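PDB 4GBM: CurM Sulfotransferase from Moorea producta, which probably transfers a sulfonate group from the donor PAPS to a hydroxyl of the polyketide intermediate in curacin biosynthesis. Local coordinates for residues L66-T71 with P144-R149; Y159-R164 with N203-L208. The protein carries 2 engineered substitutions. All blocks are in the same frame, centred on the assembly; numbering follows the deposited sequence.

Contact 1: residues L66-T71 with P144-R149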
loop_
_atom_site.group_PDB
_atom_site.type_symbol
_atom_site.label_atom_id
_atom_site.label_comp_id
_atom_site.label_asym_id
_atom_site.label_seq_id
_atom_site.Cartn_x
_atom_site.Cartn_y
_atom_site.Cartn_z
ATOM N N LEU A 66 -0.972 -10.557 -4.886
ATOM C CA LEU A 66 -0.811 -11.971 -4.539
ATOM C C LEU A 66 -1.638 -12.346 -3.308
ATOM O O LEU A 66 -2.394 -13.323 -3.337
ATOM C CB LEU A 66 0.664 -12.293 -4.293
ATOM C CG LEU A 66 1.622 -12.230 -5.491
ATOM C CD1 LEU A 66 3.051 -12.365 -5.007
ATOM C CD2 LEU A 66 1.301 -13.311 -6.517
ATOM N N LEU A 67 -1.511 -11.543 -2.249
ATOM C CA LEU A 67 -2.101 -11.859 -0.943
ATOM C C LEU A 67 -3.590 -12.262 -0.942
ATOM O O LEU A 67 -3.973 -13.135 -0.163
ATOM C CB LEU A 67 -1.844 -10.728 0.065
ATOM C CG LEU A 67 -2.042 -11.060 1.548
ATOM C CD1 LEU A 67 -1.075 -12.158 2.017
ATOM C CD2 LEU A 67 -1.878 -9.798 2.374
ATOM N N PRO A 68 -4.433 -11.649 -1.807
ATOM C CA PRO A 68 -5.849 -12.042 -1.785
ATOM C C PRO A 68 -6.171 -13.443 -2.336
ATOM O O PRO A 68 -7.305 -13.905 -2.183
ATOM C CB PRO A 68 -6.524 -10.979 -2.666
ATOM C CG PRO A 68 -5.568 -9.835 -2.697
ATOM C CD PRO A 68 -4.218 -10.481 -2.680
ATOM N N PHE A 69 -5.199 -14.114 -2.958
ATOM C CA PHE A 69 -5.463 -15.367 -3.686
ATOM C C PHE A 69 -4.720 -16.572 -3.119
ATOM O O PHE A 69 -3.659 -16.422 -2.510
ATOM C CB PHE A 69 -5.111 -15.197 -5.164
ATOM C CG PHE A 69 -5.765 -14.007 -5.801
ATOM C CD1 PHE A 69 -7.121 -14.038 -6.125
ATOM C CD2 PHE A 69 -5.041 -12.852 -6.055
ATOM C CE1 PHE A 69 -7.736 -12.936 -6.701
ATOM C CE2 PHE A 69 -5.650 -11.744 -6.638
ATOM C CZ PHE A 69 -7.000 -11.790 -6.959
ATOM N N ASN A 70 -5.277 -17.764 -3.321
ATOM C CA ASN A 70 -4.612 -18.985 -2.868
ATOM C C ASN A 70 -3.651 -19.570 -3.898
ATOM O O ASN A 70 -2.606 -20.108 -3.536
ATOM C CB ASN A 70 -5.636 -20.043 -2.442
ATOM C CG ASN A 70 -6.381 -19.658 -1.175
ATOM O OD1 ASN A 70 -5.795 -19.126 -0.230
ATOM N ND2 ASN A 70 -7.680 -19.928 -1.150
ATOM N N THR A 71 -4.015 -19.478 -5.174
ATOM C CA THR A 71 -3.220 -20.070 -6.256
ATOM C C THR A 71 -3.087 -19.104 -7.428
ATOM O O THR A 71 -3.889 -18.185 -7.573
ATOM C CB THR A 71 -3.849 -21.367 -6.799
ATOM O OG1 THR A 71 -5.087 -21.054 -7.451
ATOM C CG2 THR A 71 -4.069 -22.395 -5.691
ATOM N N PRO A 144 -10.961 -8.192 6.272
ATOM C CA PRO A 144 -10.252 -8.799 7.400
ATOM C C PRO A 144 -9.600 -10.148 7.076
ATOM O O PRO A 144 -8.536 -10.445 7.616
ATOM C CB PRO A 144 -11.351 -8.970 8.452
ATOM C CG PRO A 144 -12.280 -7.843 8.165
ATOM C CD PRO A 144 -12.322 -7.771 6.659
ATOM N N THR A 145 -10.210 -10.942 6.195
ATOM C CA THR A 145 -9.629 -12.237 5.833
ATOM C C THR A 145 -8.322 -12.119 5.044
ATOM O O THR A 145 -7.489 -13.021 5.107
ATOM C CB THR A 145 -10.627 -13.169 5.093
ATOM O OG1 THR A 145 -11.065 -12.549 3.879
ATOM C CG2 THR A 145 -11.833 -13.485 5.981
ATOM N N ILE A 146 -8.129 -11.011 4.322
ATOM C CA ILE A 146 -6.866 -10.786 3.610
ATOM C C ILE A 146 -5.750 -10.438 4.601
ATOM O O ILE A 146 -4.646 -10.972 4.503
ATOM C CB ILE A 146 -6.977 -9.708 2.502
ATOM C CG1 ILE A 146 -7.932 -10.171 1.396
ATOM C CG2 ILE A 146 -5.589 -9.397 1.920
ATOM C CD1 ILE A 146 -8.287 -9.073 0.369
ATOM N N LEU A 147 -6.049 -9.559 5.558
ATOM C CA LEU A 147 -5.094 -9.241 6.628
ATOM C C LEU A 147 -4.653 -10.503 7.368
ATOM O O LEU A 147 -3.460 -10.699 7.636
ATOM C CB LEU A 147 -5.692 -8.215 7.603
ATOM C CG LEU A 147 -6.067 -6.849 7.013
ATOM C CD1 LEU A 147 -6.725 -5.981 8.070
ATOM C CD2 LEU A 147 -4.836 -6.130 6.427
ATOM N N GLU A 148 -5.613 -11.375 7.662
ATOM C CA GLU A 148 -5.335 -12.636 8.345
ATOM C C GLU A 148 -4.454 -13.566 7.515
ATOM O O GLU A 148 -3.642 -14.302 8.081
ATOM C CB GLU A 148 -6.633 -13.333 8.754
ATOM C CG GLU A 148 -7.337 -12.652 9.921
ATOM C CD GLU A 148 -8.582 -13.388 10.365
ATOM O OE1 GLU A 148 -9.529 -13.512 9.554
ATOM O OE2 GLU A 148 -8.616 -13.835 11.533
ATOM N N ARG A 149 -4.594 -13.521 6.185
ATOM C CA ARG A 149 -3.775 -14.372 5.319
ATOM C C ARG A 149 -2.279 -14.043 5.432
ATOM O O ARG A 149 -1.440 -14.941 5.323
ATOM C CB ARG A 149 -4.254 -14.339 3.859
ATOM C CG ARG A 149 -3.729 -15.515 3.029
ATOM C CD ARG A 149 -4.309 -15.571 1.623
ATOM N NE ARG A 149 -5.688 -16.057 1.597
ATOM C CZ ARG A 149 -6.751 -15.271 1.474
ATOM N NH1 ARG A 149 -6.593 -13.959 1.363
ATOM N NH2 ARG A 149 -7.969 -15.794 1.458
#

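Contact 2: residues Y159-R164 with N203-L208. With A3P (adenosine-3'-5'-diphosphate), chain G.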
loop_
_atom_site.group_PDB
_atom_site.type_symbol
_atom_site.label_atom_id
_atom_site.label_comp_id
_atom_site.label_asym_id
_atom_site.label_seq_id
_atom_site.Cartn_x
_atom_site.Cartn_y
_atom_site.Cartn_z
ATOM N N TYR A 159 4.344 -4.559 10.419
ATOM C CA TYR A 159 3.253 -3.803 9.818
ATOM C C TYR A 159 3.422 -2.319 10.027
ATOM O O TYR A 159 3.537 -1.848 11.162
ATOM C CB TYR A 159 1.928 -4.261 10.421
ATOM C CG TYR A 159 1.618 -5.675 10.049
ATOM C CD1 TYR A 159 0.901 -5.961 8.892
ATOM C CD2 TYR A 159 2.052 -6.739 10.840
ATOM C CE1 TYR A 159 0.620 -7.267 8.530
ATOM C CE2 TYR A 159 1.779 -8.052 10.486
ATOM C CZ TYR A 159 1.054 -8.306 9.334
ATOM O OH TYR A 159 0.777 -9.595 8.979
ATOM N N ILE A 160 3.457 -1.590 8.915
ATOM C CA ILE A 160 3.432 -0.136 8.945
ATOM C C ILE A 160 1.993 0.300 8.710
ATOM O O ILE A 160 1.433 0.037 7.642
ATOM C CB ILE A 160 4.331 0.458 7.846
ATOM C CG1 ILE A 160 5.774 -0.032 7.991
ATOM C CG2 ILE A 160 4.267 1.994 7.866
ATOM C CD1 ILE A 160 6.623 0.249 6.741
ATOM N N TYR A 161 1.403 0.970 9.702
ATOM C CA TYR A 161 0.028 1.441 9.614
ATOM C C TYR A 161 0.062 2.913 9.258
ATOM O O TYR A 161 0.412 3.755 10.091
ATOM C CB TYR A 161 -0.694 1.189 10.946
ATOM C CG TYR A 161 -2.125 1.692 11.051
ATOM C CD1 TYR A 161 -2.929 1.890 9.918
ATOM C CD2 TYR A 161 -2.685 1.935 12.303
ATOM C CE1 TYR A 161 -4.244 2.344 10.046
ATOM C CE2 TYR A 161 -3.994 2.383 12.444
ATOM C CZ TYR A 161 -4.768 2.579 11.313
ATOM O OH TYR A 161 -6.046 3.036 11.467
ATOM N N LEU A 162 -0.260 3.200 7.999
ATOM C CA LEU A 162 -0.258 4.562 7.468
ATOM C C LEU A 162 -1.672 5.130 7.526
ATOM O O LEU A 162 -2.606 4.527 6.996
ATOM C CB LEU A 162 0.274 4.555 6.031
ATOM C CG LEU A 162 0.262 5.875 5.257
ATOM C CD1 LEU A 162 1.159 6.941 5.899
ATOM C CD2 LEU A 162 0.677 5.613 3.819
ATOM N N VAL A 163 -1.813 6.275 8.192
ATOM C CA VAL A 163 -3.107 6.938 8.365
ATOM C C VAL A 163 -3.082 8.357 7.801
ATOM O O VAL A 163 -2.041 9.014 7.805
ATOM C CB VAL A 163 -3.573 6.969 9.855
ATOM C CG1 VAL A 163 -3.781 5.570 10.396
ATOM C CG2 VAL A 163 -2.598 7.732 10.743
ATOM N N ARG A 164 -4.230 8.807 7.297
ATOM C CA ARG A 164 -4.392 10.184 6.833
ATOM C C ARG A 164 -5.739 10.712 7.316
ATOM O O ARG A 164 -6.673 9.940 7.511
ATOM C CB ARG A 164 -4.275 10.258 5.305
ATOM C CG ARG A 164 -4.264 11.689 4.775
ATOM C CD ARG A 164 -4.042 11.722 3.290
ATOM N NE ARG A 164 -3.894 13.101 2.830
ATOM C CZ ARG A 164 -3.808 13.447 1.552
ATOM N NH1 ARG A 164 -3.907 12.518 0.609
ATOM N NH2 ARG A 164 -3.642 14.721 1.216
ATOM N N ASN A 203 -10.809 -1.996 10.323
ATOM C CA ASN A 203 -10.267 -3.333 10.062
ATOM C C ASN A 203 -8.794 -3.426 10.477
ATOM O O ASN A 203 -8.379 -4.410 11.085
ATOM C CB ASN A 203 -10.414 -3.732 8.588
ATOM C CG ASN A 203 -11.857 -4.055 8.185
ATOM O OD1 ASN A 203 -12.167 -4.105 6.985
ATOM N ND2 ASN A 203 -12.731 -4.267 9.159
ATOM N N ILE A 204 -8.011 -2.400 10.152
ATOM C CA ILE A 204 -6.598 -2.379 10.549
ATOM C C ILE A 204 -6.453 -2.324 12.069
ATOM O O ILE A 204 -5.676 -3.082 12.655
ATOM C CB ILE A 204 -5.826 -1.219 9.909
ATOM C CG1 ILE A 204 -5.796 -1.377 8.388
ATOM C CG2 ILE A 204 -4.382 -1.212 10.430
ATOM C CD1 ILE A 204 -5.436 -0.101 7.642
ATOM N N LEU A 205 -7.209 -1.431 12.706
ATOM C CA LEU A 205 -7.190 -1.328 14.164
ATOM C C LEU A 205 -7.516 -2.660 14.827
ATOM O O LEU A 205 -6.813 -3.085 15.762
ATOM C CB LEU A 205 -8.155 -0.235 14.637
ATOM C CG LEU A 205 -7.697 1.190 14.308
ATOM C CD1 LEU A 205 -8.860 2.175 14.406
ATOM C CD2 LEU A 205 -6.562 1.590 15.237
ATOM N N ASN A 206 -8.572 -3.318 14.349
ATOM C CA ASN A 206 -8.969 -4.625 14.880
ATOM C C ASN A 206 -7.879 -5.680 14.704
ATOM O O ASN A 206 -7.584 -6.437 15.627
ATOM C CB ASN A 206 -10.272 -5.105 14.229
ATOM C CG ASN A 206 -11.486 -4.292 14.660
ATOM O OD1 ASN A 206 -11.423 -3.502 15.600
ATOM N ND2 ASN A 206 -12.598 -4.481 13.959
ATOM N N PHE A 207 -7.297 -5.726 13.509
ATOM C CA PHE A 207 -6.251 -6.687 13.185
ATOM C C PHE A 207 -5.000 -6.471 14.045
ATOM O O PHE A 207 -4.480 -7.407 14.665
ATOM C CB PHE A 207 -5.937 -6.573 11.690
ATOM C CG PHE A 207 -4.719 -7.320 11.248
ATOM C CD1 PHE A 207 -4.717 -8.716 11.186
ATOM C CD2 PHE A 207 -3.588 -6.625 10.841
ATOM C CE1 PHE A 207 -3.592 -9.413 10.756
ATOM C CE2 PHE A 207 -2.450 -7.311 10.407
ATOM C CZ PHE A 207 -2.456 -8.710 10.364
ATOM N N LEU A 208 -4.548 -5.225 14.107
ATOM C CA LEU A 208 -3.322 -4.912 14.832
ATOM C C LEU A 208 -3.468 -5.041 16.341
ATOM O O LEU A 208 -2.473 -5.269 17.043
ATOM C CB LEU A 208 -2.804 -3.525 14.447
ATOM C CG LEU A 208 -2.316 -3.368 13.002
ATOM C CD1 LEU A 208 -1.828 -1.954 12.795
ATOM C CD2 LEU A 208 -1.211 -4.365 12.654
HETATM P P1 A3P G . -4.367 13.082 -4.425
HETATM O O1P A3P G . -5.722 12.626 -4.904
HETATM O O2P A3P G . -3.353 13.217 -5.534
HETATM O O3P A3P G . -4.437 14.251 -3.485
HETATM P P2 A3P G . -2.245 6.517 -2.320
HETATM O O4P A3P G . -2.392 5.836 -0.996
HETATM O O5P A3P G . -3.385 6.325 -3.279
HETATM O O6P A3P G . -0.892 6.299 -2.945
HETATM O "O5'" A3P G . -2.321 8.095 -1.973
HETATM C "C5'" A3P G . -2.441 9.040 -3.041
HETATM C "C4'" A3P G . -2.232 10.404 -2.430
HETATM O "O4'" A3P G . -0.853 10.540 -2.067
HETATM C "C3'" A3P G . -2.465 11.529 -3.419
HETATM O "O3'" A3P G . -3.866 11.828 -3.518
HETATM C "C2'" A3P G . -1.629 12.644 -2.800
HETATM O "O2'" A3P G . -2.395 13.393 -1.852
HETATM C "C1'" A3P G . -0.511 11.921 -2.057
HETATM N N9 A3P G . 0.781 12.103 -2.767
HETATM C C8 A3P G . 1.171 11.550 -3.934
HETATM N N7 A3P G . 2.412 11.974 -4.292
HETATM C C5 A3P G . 2.822 12.823 -3.327
HETATM C C6 A3P G . 4.031 13.637 -3.056
HETATM N N6 A3P G . 5.076 13.608 -3.920
HETATM N N1 A3P G . 4.043 14.388 -1.923
HETATM C C2 A3P G . 3.011 14.408 -1.050
HETATM N N3 A3P G . 1.886 13.685 -1.235
HETATM C C4 A3P G . 1.755 12.898 -2.326
#

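Contact 1: residues L66-T71 with P144-R149
Two first torsions set up the meeting of Arg-149 with Leu-67: the arginine leaves with CG opposite the backbone N (chi1 -162°), Leu-67 CG is likewise anti to its own N, and each side chain reaches across to the other segment. The arginine chain then bends at chi3 (-75°), which brings its guanidinium to the carbonyl oxygens of the type I turn from Leu-66 to Phe-69. In the conformer described, one of two deposited, NH1 donates to Leu-67 O at 3.1 Å, the sole hydrogen bond between the segments. It is clearly bent, with an N-H...O angle of 137°, and the oxygen lies out of the guanidinium plane. In this conformer Pro-68 O sits over one face of the same group, 3.6 Å from NH1, while the Asn-70 side chain crosses it at about a right angle with OD1 3.6 Å from NE, too far to count as a bond. The apolar half centres on Ile-146, one helical turn earlier. Its CG2 branch meets Leu-67 CD2 at 3.8 Å, and its CD1 end reaches Pro-68 CB at 4.0 Å, so the two branches engage successive residues of the turn. Tyr-140 touches both Leu-67 and Ile-146. The contact thereby joins the loop between strand 58-59 and helix 72-78 to the first turns of helix 144-153, near the protein surface. Chemically, a cationic group set among carbonyl oxygens, in one of two conformers, implies a polar hold on the turn that is probably modest and perhaps intermittent, supplemented by the aliphatic packing of Ile-146.

Contact 2: residues Y159-R164 with N203-L208
The central parallel sheet of the sulfotransferase fold is covered here by a helix: strand 158-163 packs against the C-terminal end of helix 189-208, where Tyr-159 and Tyr-161 meet Ile-204, Leu-205, Phe-207 and Leu-208. The axes of strand 159-163 and helix segment 203-208 approach to 10.5 Å and run nearly antiparallel, at 152°. Tyr-161 makes the largest single contribution. Its CG stands opposite the backbone N (chi1 177°), which carries the ring to Ile-204 and Leu-205, crossing their side chains at a slant, and Ile-204 CG2 rests over one face, 3.5 Å from the ring centroid and close to the ring normal, a CH-pi contact. Val-163 CG1 covers the opposite face, clamping the ring between strand and helix. At its far end, Tyr-161 OH lies 3.8 Å from Leu-205 CG and is hydrogen-bonded to Asn-201 OD1. Such a strand and returning helix fit the P-loop NTPase-like alpha/beta architecture of the family: the chain leaves strand 158-163, passes through helices 166-175 and 189-208, and enters the neighbouring parallel strand 216-220. Were Tyr-161 replaced by an alanine, Ile-204 CG2 would probably lose its aromatic face and Asn-201 its hydroxyl partner, with a gap left between sheet and helix. Leu-208 divides its methyls between the two tyrosines, CD1 touching Tyr-161 CB and CD2 reaching Tyr-159 CB at 3.9 Å. Beyond it, Phe-207 turns its edge to the Tyr-159 face in a T-shaped pair, planes at 79° and centroids 5.2 Å apart, while Tyr-159 OH bonds to Glu-151. Past the strand's end, extended Arg-164 donates from NH1 to O2' of adenosine-3'-5'-diphosphate at 3.0 Å; NH1 also bonds Arg-42 O.

Helix 144-153 joins the two contacts, whose centres lie 16 Å apart. While Ile-146 and Arg-149 serve contact 1, Leu-147 is directed away from that loop and packs against helix 189-208: Leu-147 O is 3.4 Å from Phe-207 CE1, and Leu-147 CD1 is 3.8 Å from Asn-203 O. Pro-144 CD extends the same interface, 3.7 Å from Asn-203 OD1. The layers thus run from loop 66-71 through both helices to strand 158-163. Contact 2 reaches the nucleotide through Arg-164, whereas contact 1 lies nearer the surface, with the Pro-68 side chain about 5 Å from a bound zinc ion and no residue touching the nucleotide.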